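Intracellular serine protease (Bacillus licheniformis, PDB 4ZOQ) probably acts as a subtilisin-family serine endopeptidase that cleaves lanthipeptide precursors; this chain is its N-terminal prodomain, bound to the protease chain. Local coordinates at residues E30-L44 with D56-G68. Residues are numbered along the deposited sequence; the frame is centred on the assembly and turned at random.
Sequences EQYLLLEHVKDKSKL and DVIEEIGFAKVTG
Gln31 and Val66, then Leu33 and Ala64, are hydrogen-bonded pairs of antiparallel strands 31-35 and 63-67, whose directions differ by 152°; a fifth bond, Leu35 N to Gly62 O at 2.8 Å, carries the pairing into the turn. There Gly62 and Phe63 both face Ile58 in a G1 beta bulge, and Gly62 takes the positive phi.

Tyr32, Leu34, Phe63 and Lys65 share one face of the sheet. The Lys65 side chain runs alongside Tyr32, pointing the same way, its CB 3.4 Å from Tyr32 CE2. CG anti to its carbonyl carbon (chi1 -67°) sets the Tyr32 ring beside the Lys65 methylenes; it is nearly parallel to the Phe63 ring but slid so far that they barely overlap, Tyr32 CB meeting Phe63 CZ at 4.0 Å. An alanine at Tyr32 would remove the ring flanking the Lys65 methylenes and would probably leave that chain freer to turn. Leu34 CD1 lies 3.7 Å from Phe63 CB.

On the other face, Leu33 crosses Val66 at about a right angle, CD1 to CG1 at 3.8 Å. Leu44 reaches from helix 41-49 tip to tip with Val57, CD2 to CG2 at 3.6 Å, and also meets the Ala64 methyl. Lys41 crosses Glu59 at about a right angle, CD near Glu59 CG, with the charged ends too far apart for a salt bridge. Beside Val38, whose CG1 packs on Gly62, a water donates to Val38 O and Glu59 O.

Strand 63-67 thus lies between 31-35 and 54-58, and 86-89 flanks 31-35 beyond. Phe76 and Leu80 of helix 70-80 pack on Leu44 and on the sheet face of Leu33 and Val66, whereas Leu34 and Phe63 pack on Arg157 and Ala154 of the protease chain, marking theirs as the face docked on the enzyme.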
ATOM      1  N   GLU A  30       6.493  10.662 -25.241  1.00 58.31           N
ATOM      2  CA  GLU A  30       6.024  10.459 -23.868  1.00 62.21           C
ATOM      3  C   GLU A  30       6.490  11.507 -22.830  1.00 62.01           C
ATOM      4  O   GLU A  30       7.644  11.512 -22.414  1.00 65.73           O
ATOM      5  CB  GLU A  30       6.431   9.076 -23.364  1.00 60.03           C
ATOM      6  CG  GLU A  30       5.978   8.838 -21.923  1.00 66.03           C
ATOM      7  CD  GLU A  30       6.087   7.391 -21.490  1.00 72.01           C
ATOM      8  OE1 GLU A  30       6.626   6.566 -22.266  1.00 72.58           O
ATOM      9  OE2 GLU A  30       5.656   7.086 -20.356  1.00 68.51           O
ATOM     10  N   GLN A  31       5.599  12.429 -22.473  1.00 60.23           N
ATOM     11  CA  GLN A  31       5.820  13.356 -21.361  1.00 60.32           C
ATOM     12  C   GLN A  31       4.598  13.489 -20.439  1.00 55.52           C
ATOM     13  O   GLN A  31       3.581  12.829 -20.646  1.00 51.85           O
ATOM     14  CB  GLN A  31       6.236  14.733 -21.864  1.00 56.91           C
ATOM     15  CG  GLN A  31       7.304  14.673 -22.912  1.00 63.45           C
ATOM     16  CD  GLN A  31       7.737  16.035 -23.347  1.00 62.54           C
ATOM     17  OE1 GLN A  31       8.917  16.268 -23.596  1.00 68.29           O
ATOM     18  NE2 GLN A  31       6.795  16.957 -23.416  1.00 59.88           N
ATOM     19  N   TYR A  32       4.719  14.327 -19.409  1.00 47.93           N
ATOM     20  CA  TYR A  32       3.663  14.477 -18.409  1.00 43.81           C
ATOM     21  C   TYR A  32       3.376  15.944 -18.104  1.00 47.65           C
ATOM     22  O   TYR A  32       4.282  16.792 -18.105  1.00 48.50           O
ATOM     23  CB  TYR A  32       4.022  13.743 -17.107  1.00 49.73           C
ATOM     24  CG  TYR A  32       4.066  12.238 -17.231  1.00 48.29           C
ATOM     25  CD1 TYR A  32       5.247  11.578 -17.575  1.00 50.42           C
ATOM     26  CD2 TYR A  32       2.927  11.472 -17.008  1.00 47.37           C
ATOM     27  CE1 TYR A  32       5.281  10.190 -17.703  1.00 52.29           C
ATOM     28  CE2 TYR A  32       2.959  10.082 -17.125  1.00 48.18           C
ATOM     29  CZ  TYR A  32       4.133   9.455 -17.476  1.00 50.54           C
ATOM     30  OH  TYR A  32       4.151   8.086 -17.586  1.00 59.33           O
ATOM     31  N   LEU A  33       2.110  16.234 -17.827  1.00 40.75           N
ATOM     32  CA  LEU A  33       1.666  17.596 -17.598  1.00 43.32           C
ATOM     33  C   LEU A  33       0.820  17.744 -16.341  1.00 44.09           C
ATOM     34  O   LEU A  33      -0.057  16.926 -16.066  1.00 41.06           O
ATOM     35  CB  LEU A  33       0.838  18.100 -18.793  1.00 46.84           C
ATOM     36  CG  LEU A  33       1.453  18.701 -20.051  1.00 48.67           C
ATOM     37  CD1 LEU A  33       0.457  18.623 -21.178  1.00 47.50           C
ATOM     38  CD2 LEU A  33       1.797  20.145 -19.795  1.00 55.47           C
ATOM     39  N   LEU A  34       1.046  18.830 -15.618  1.00 40.58           N
ATOM     40  CA  LEU A  34       0.216  19.152 -14.490  1.00 41.72           C
ATOM     41  C   LEU A  34      -0.416  20.526 -14.729  1.00 46.26           C
ATOM     42  O   LEU A  34       0.287  21.528 -14.800  1.00 50.68           O
ATOM     43  CB  LEU A  34       1.015  19.118 -13.183  1.00 37.80           C
ATOM     44  CG  LEU A  34       0.095  19.365 -11.994  1.00 42.24           C
ATOM     45  CD1 LEU A  34      -0.970  18.267 -11.921  1.00 39.31           C
ATOM     46  CD2 LEU A  34       0.886  19.433 -10.691  1.00 44.40           C
ATOM     47  N   LEU A  35      -1.732  20.571 -14.934  1.00 49.67           N
ATOM     48  CA  LEU A  35      -2.429  21.850 -15.094  1.00 51.85           C
ATOM     49  C   LEU A  35      -2.447  22.631 -13.782  1.00 51.69           C
ATOM     50  O   LEU A  35      -2.531  22.052 -12.705  1.00 51.39           O
ATOM     51  CB  LEU A  35      -3.874  21.629 -15.581  1.00 43.87           C
ATOM     52  CG  LEU A  35      -4.155  20.800 -16.834  1.00 47.12           C
ATOM     53  CD1 LEU A  35      -5.599  20.360 -16.871  1.00 49.66           C
ATOM     54  CD2 LEU A  35      -3.850  21.609 -18.076  1.00 49.09           C
ATOM     55  N   GLU A  36      -2.391  23.948 -13.873  1.00 55.93           N
ATOM     56  CA  GLU A  36      -2.574  24.758 -12.692  1.00 51.51           C
ATOM     57  C   GLU A  36      -4.018  24.680 -12.233  1.00 54.42           C
ATOM     58  O   GLU A  36      -4.325  24.779 -11.045  1.00 57.70           O
ATOM     59  CB  GLU A  36      -2.282  26.218 -12.966  1.00 55.90           C
ATOM     60  CG  GLU A  36      -0.856  26.745 -12.949  1.00 69.40           C
ATOM     61  CD  GLU A  36      -0.880  28.269 -13.152  1.00 77.15           C
ATOM     62  OE1 GLU A  36      -1.902  28.882 -12.735  1.00 79.60           O
ATOM     63  OE2 GLU A  36       0.084  28.838 -13.724  1.00 70.03           O
ATOM     64  N   HIS A  37      -4.915  24.462 -13.185  1.00 59.42           N
ATOM     65  CA  HIS A  37      -6.326  24.375 -12.860  1.00 57.96           C
ATOM     66  C   HIS A  37      -6.966  23.232 -13.593  1.00 55.16           C
ATOM     67  O   HIS A  37      -6.846  23.115 -14.807  1.00 54.61           O
ATOM     68  CB  HIS A  37      -7.043  25.676 -13.234  1.00 59.75           C
ATOM     69  CG  HIS A  37      -6.436  26.899 -12.621  1.00 64.20           C
ATOM     70  ND1 HIS A  37      -5.374  27.566 -13.195  1.00 63.84           N
ATOM     71  CD2 HIS A  37      -6.740  27.578 -11.490  1.00 64.59           C
ATOM     72  CE1 HIS A  37      -5.052  28.606 -12.445  1.00 64.34           C
ATOM     73  NE2 HIS A  37      -5.866  28.634 -11.404  1.00 71.11           N
ATOM     74  N   VAL A  38      -7.658  22.387 -12.844  1.00 54.83           N
ATOM     75  CA  VAL A  38      -8.169  21.157 -13.407  1.00 57.60           C
ATOM     76  C   VAL A  38      -9.350  21.458 -14.326  1.00 54.20           C
ATOM     77  O   VAL A  38      -9.746  20.612 -15.114  1.00 54.51           O
ATOM     78  CB  VAL A  38      -8.531  20.133 -12.301  1.00 54.43           C
ATOM     79  CG1 VAL A  38      -7.383  20.001 -11.292  1.00 53.50           C
ATOM     80  CG2 VAL A  38      -9.879  20.447 -11.662  1.00 45.67           C
ATOM     81  N   LYS A  39      -9.946  22.639 -14.203  1.00 57.68           N
ATOM     82  CA  LYS A  39     -11.006  23.000 -15.143  1.00 57.85           C
ATOM     83  C   LYS A  39     -10.481  23.160 -16.568  1.00 58.90           C
ATOM     84  O   LYS A  39     -11.270  23.155 -17.509  1.00 58.72           O
ATOM     85  CB  LYS A  39     -11.756  24.259 -14.702  1.00 52.50           C
ATOM     86  CG  LYS A  39     -12.640  24.034 -13.484  1.00 62.86           C
ATOM     87  CD  LYS A  39     -13.460  22.758 -13.709  1.00 64.17           C
ATOM     88  CE  LYS A  39     -14.754  22.720 -12.916  1.00 72.34           C
ATOM     89  NZ  LYS A  39     -15.809  21.959 -13.671  1.00 76.13           N
ATOM     90  N   ASP A  40      -9.165  23.304 -16.733  1.00 55.27           N
ATOM     91  CA  ASP A  40      -8.606  23.458 -18.078  1.00 54.98           C
ATOM     92  C   ASP A  40      -8.284  22.118 -18.767  1.00 54.62           C
ATOM     93  O   ASP A  40      -7.547  22.087 -19.752  1.00 55.26           O
ATOM     94  CB  ASP A  40      -7.353  24.339 -18.059  1.00 57.29           C
ATOM     95  CG  ASP A  40      -7.620  25.726 -17.499  1.00 64.40           C
ATOM     96  OD1 ASP A  40      -8.794  26.163 -17.535  1.00 68.98           O
ATOM     97  OD2 ASP A  40      -6.656  26.395 -17.061  1.00 58.90           O
ATOM     98  N   LYS A  41      -8.899  21.034 -18.304  1.00 49.93           N
ATOM     99  CA  LYS A  41      -8.687  19.729 -18.907  1.00 52.23           C
ATOM    100  C   LYS A  41      -9.191  19.736 -20.356  1.00 60.46           C
ATOM    101  O   LYS A  41      -8.552  19.193 -21.267  1.00 57.77           O
ATOM    102  CB  LYS A  41      -9.386  18.651 -18.093  1.00 52.61           C
ATOM    103  CG  LYS A  41      -9.534  17.299 -18.777  1.00 55.16           C
ATOM    104  CD  LYS A  41     -10.706  16.542 -18.177  1.00 52.47           C
ATOM    105  CE  LYS A  41     -10.890  15.157 -18.779  1.00 56.90           C
ATOM    106  NZ  LYS A  41     -11.850  15.112 -19.913  1.00 56.09           N
ATOM    107  N   SER A  42     -10.361  20.342 -20.545  1.00 67.84           N
ATOM    108  CA  SER A  42     -10.985  20.506 -21.863  1.00 65.17           C
ATOM    109  C   SER A  42     -10.115  21.262 -22.867  1.00 55.27           C
ATOM    110  O   SER A  42     -10.110  20.917 -24.036  1.00 57.11           O
ATOM    111  CB  SER A  42     -12.336  21.218 -21.712  1.00 64.02           C
ATOM    112  OG  SER A  42     -12.173  22.451 -21.030  1.00 64.78           O
ATOM    113  N   LYS A  43      -9.330  22.233 -22.419  1.00 58.08           N
ATOM    114  CA  LYS A  43      -8.620  23.077 -23.364  1.00 56.58           C
ATOM    115  C   LYS A  43      -7.329  22.343 -23.673  1.00 59.58           C
ATOM    116  O   LYS A  43      -6.672  22.591 -24.688  1.00 58.17           O
ATOM    117  CB  LYS A  43      -8.294  24.444 -22.744  1.00 55.52           C
ATOM    118  CG  LYS A  43      -9.504  25.267 -22.376  1.00 62.36           C
ATOM    119  CD  LYS A  43      -9.153  26.677 -21.909  1.00 61.11           C
ATOM    120  CE  LYS A  43     -10.432  27.501 -21.749  1.00 61.39           C
ATOM    121  NZ  LYS A  43     -10.196  28.896 -21.286  1.00 64.72           N
ATOM    122  N   LEU A  44      -7.034  21.360 -22.825  1.00 60.21           N
ATOM    123  CA  LEU A  44      -5.875  20.501 -22.990  1.00 55.10           C
ATOM    124  C   LEU A  44      -6.122  19.429 -24.019  1.00 53.79           C
ATOM    125  O   LEU A  44      -5.266  19.156 -24.859  1.00 55.04           O
ATOM    126  CB  LEU A  44      -5.537  19.851 -21.645  1.00 50.82           C
ATOM    127  CG  LEU A  44      -4.535  18.700 -21.604  1.00 47.90           C
ATOM    128  CD1 LEU A  44      -3.158  19.117 -22.035  1.00 49.98           C
ATOM    129  CD2 LEU A  44      -4.508  18.092 -20.227  1.00 58.53           C
ATOM    130  N   ASP A  56      -3.693  11.651 -21.870  1.00 56.25           N
ATOM    131  CA  ASP A  56      -4.490  10.883 -20.935  1.00 48.14           C
ATOM    132  C   ASP A  56      -4.491  11.643 -19.635  1.00 43.46           C
ATOM    133  O   ASP A  56      -3.463  11.762 -18.989  1.00 49.12           O
ATOM    134  CB  ASP A  56      -3.907   9.491 -20.743  1.00 51.41           C
ATOM    135  CG  ASP A  56      -4.792   8.592 -19.901  1.00 54.23           C
ATOM    136  OD1 ASP A  56      -5.761   9.100 -19.293  1.00 46.45           O
ATOM    137  OD2 ASP A  56      -4.476   7.382 -19.800  1.00 52.07           O
ATOM    138  N   VAL A  57      -5.648  12.167 -19.257  1.00 43.30           N
ATOM    139  CA  VAL A  57      -5.730  13.052 -18.113  1.00 43.92           C
ATOM    140  C   VAL A  57      -6.452  12.382 -16.983  1.00 46.22           C
ATOM    141  O   VAL A  57      -7.470  11.715 -17.201  1.00 45.91           O
ATOM    142  CB  VAL A  57      -6.458  14.351 -18.439  1.00 45.95           C
ATOM    143  CG1 VAL A  57      -6.230  15.367 -17.332  1.00 42.77           C
ATOM    144  CG2 VAL A  57      -5.974  14.884 -19.752  1.00 47.66           C
ATOM    145  N   ILE A  58      -5.872  12.511 -15.790  1.00 43.25           N
ATOM    146  CA  ILE A  58      -6.538  12.187 -14.538  1.00 39.78           C
ATOM    147  C   ILE A  58      -7.260  13.439 -14.090  1.00 40.44           C
ATOM    148  O   ILE A  58      -6.658  14.335 -13.492  1.00 39.03           O
ATOM    149  CB  ILE A  58      -5.540  11.680 -13.441  1.00 40.52           C
ATOM    150  CG1 ILE A  58      -4.714  10.508 -13.962  1.00 38.44           C
ATOM    151  CG2 ILE A  58      -6.280  11.233 -12.171  1.00 38.85           C
ATOM    152  CD1 ILE A  58      -3.512  10.182 -13.104  1.00 37.33           C
ATOM    153  N   GLU A  59      -8.548  13.513 -14.406  1.00 48.08           N
ATOM    154  CA  GLU A  59      -9.309  14.764 -14.311  1.00 47.59           C
ATOM    155  C   GLU A  59      -9.283  15.455 -12.951  1.00 44.79           C
ATOM    156  O   GLU A  59      -9.153  16.670 -12.861  1.00 42.90           O
ATOM    157  CB  GLU A  59     -10.771  14.486 -14.657  1.00 50.37           C
ATOM    158  CG  GLU A  59     -11.680  15.696 -14.517  1.00 57.02           C
ATOM    159  CD  GLU A  59     -13.081  15.415 -15.028  1.00 68.87           C
ATOM    160  OE1 GLU A  59     -13.273  14.362 -15.680  1.00 70.77           O
ATOM    161  OE2 GLU A  59     -14.000  16.212 -14.727  1.00 75.45           O
ATOM    162  N   GLU A  60      -9.418  14.675 -11.890  1.00 46.83           N
ATOM    163  CA  GLU A  60      -9.568  15.249 -10.562  1.00 40.79           C
ATOM    164  C   GLU A  60      -8.316  15.953 -10.080  1.00 35.04           C
ATOM    165  O   GLU A  60      -8.374  16.814  -9.218  1.00 39.56           O
ATOM    166  CB  GLU A  60      -9.996  14.178  -9.568  1.00 42.05           C
ATOM    167  CG  GLU A  60     -11.406  13.637  -9.814  1.00 38.74           C
ATOM    168  CD  GLU A  60     -11.434  12.542 -10.853  1.00 42.42           C
ATOM    169  OE1 GLU A  60     -10.437  12.377 -11.586  1.00 44.02           O
ATOM    170  OE2 GLU A  60     -12.449  11.820 -10.932  1.00 43.33           O
ATOM    171  N   ILE A  61      -7.177  15.581 -10.624  1.00 38.68           N
ATOM    172  CA  ILE A  61      -5.915  16.181 -10.195  1.00 42.11           C
ATOM    173  C   ILE A  61      -5.229  16.944 -11.337  1.00 42.96           C
ATOM    174  O   ILE A  61      -4.153  17.519 -11.146  1.00 43.15           O
ATOM    175  CB  ILE A  61      -4.960  15.117  -9.564  1.00 41.85           C
ATOM    176  CG1 ILE A  61      -4.634  13.994 -10.536  1.00 35.31           C
ATOM    177  CG2 ILE A  61      -5.565  14.554  -8.255  1.00 35.57           C
ATOM    178  CD1 ILE A  61      -3.542  13.089 -10.009  1.00 35.70           C
ATOM    179  N   GLY A  62      -5.795  16.865 -12.543  1.00 42.51           N
ATOM    180  CA  GLY A  62      -5.326  17.685 -13.647  1.00 43.18           C
ATOM    181  C   GLY A  62      -3.927  17.331 -14.098  1.00 39.18           C
ATOM    182  O   GLY A  62      -3.131  18.202 -14.439  1.00 39.00           O
ATOM    183  N   PHE A  63      -3.648  16.037 -14.103  1.00 37.42           N
ATOM    184  CA  PHE A  63      -2.337  15.500 -14.409  1.00 39.83           C
ATOM    185  C   PHE A  63      -2.439  14.531 -15.577  1.00 42.09           C
ATOM    186  O   PHE A  63      -3.212  13.566 -15.546  1.00 43.80           O
ATOM    187  CB  PHE A  63      -1.758  14.833 -13.144  1.00 40.97           C
ATOM    188  CG  PHE A  63      -0.319  14.406 -13.266  1.00 42.65           C
ATOM    189  CD1 PHE A  63       0.684  15.324 -13.518  1.00 41.14           C
ATOM    190  CD2 PHE A  63       0.032  13.071 -13.083  1.00 42.36           C
ATOM    191  CE1 PHE A  63       2.004  14.924 -13.620  1.00 42.54           C
ATOM    192  CE2 PHE A  63       1.357  12.668 -13.179  1.00 44.83           C
ATOM    193  CZ  PHE A  63       2.343  13.602 -13.449  1.00 44.47           C
ATOM    194  N   ALA A  64      -1.641  14.770 -16.605  1.00 39.94           N
ATOM    195  CA  ALA A  64      -1.849  14.061 -17.852  1.00 46.04           C
ATOM    196  C   ALA A  64      -0.588  13.425 -18.403  1.00 43.37           C
ATOM    197  O   ALA A  64       0.499  13.970 -18.271  1.00 42.93           O
ATOM    198  CB  ALA A  64      -2.446  15.008 -18.891  1.00 43.34           C
ATOM    199  N   LYS A  65      -0.745  12.287 -19.057  1.00 40.75           N
ATOM    200  CA  LYS A  65       0.379  11.715 -19.770  1.00 48.40           C
ATOM    201  C   LYS A  65       0.137  11.958 -21.259  1.00 53.47           C
ATOM    202  O   LYS A  65      -0.916  11.628 -21.805  1.00 52.49           O
ATOM    203  CB  LYS A  65       0.553  10.219 -19.462  1.00 48.26           C
ATOM    204  CG  LYS A  65       1.382   9.450 -20.497  1.00 54.81           C
ATOM    205  CD  LYS A  65       1.502   7.957 -20.171  1.00 52.93           C
ATOM    206  CE  LYS A  65       0.157   7.281 -20.076  1.00 60.52           C
ATOM    207  NZ  LYS A  65      -0.615   7.307 -21.353  1.00 75.15           N
ATOM    208  N   VAL A  66       1.099  12.591 -21.907  1.00 54.30           N
ATOM    209  CA  VAL A  66       0.937  12.925 -23.309  1.00 57.35           C
ATOM    210  C   VAL A  66       1.920  12.080 -24.108  1.00 57.76           C
ATOM    211  O   VAL A  66       3.109  12.010 -23.806  1.00 54.90           O
ATOM    212  CB  VAL A  66       1.142  14.438 -23.588  1.00 51.63           C
ATOM    213  CG1 VAL A  66       0.058  15.250 -22.905  1.00 51.69           C
ATOM    214  CG2 VAL A  66       2.495  14.893 -23.115  1.00 53.30           C
ATOM    215  N   THR A  67       1.390  11.396 -25.108  1.00 58.21           N
ATOM    216  CA  THR A  67       2.185  10.532 -25.959  1.00 58.65           C
ATOM    217  C   THR A  67       1.823  10.866 -27.387  1.00 61.39           C
ATOM    218  O   THR A  67       0.698  11.266 -27.679  1.00 63.56           O
ATOM    219  CB  THR A  67       1.933   9.029 -25.692  1.00 61.10           C
ATOM    220  OG1 THR A  67       0.572   8.699 -26.008  1.00 62.94           O
ATOM    221  CG2 THR A  67       2.195   8.691 -24.225  1.00 61.06           C
ATOM    222  N   GLY A  68       2.792  10.738 -28.276  1.00 66.15           N
ATOM    223  CA  GLY A  68       2.574  11.034 -29.677  1.00 67.70           C
ATOM    224  C   GLY A  68       3.903  11.025 -30.398  1.00 75.88           C
ATOM    225  O   GLY A  68       4.808  10.281 -30.018  1.00 69.04           O
TER
HETATM  226  O   HOH W   1      -7.981  18.225 -15.239  1.00 48.40           O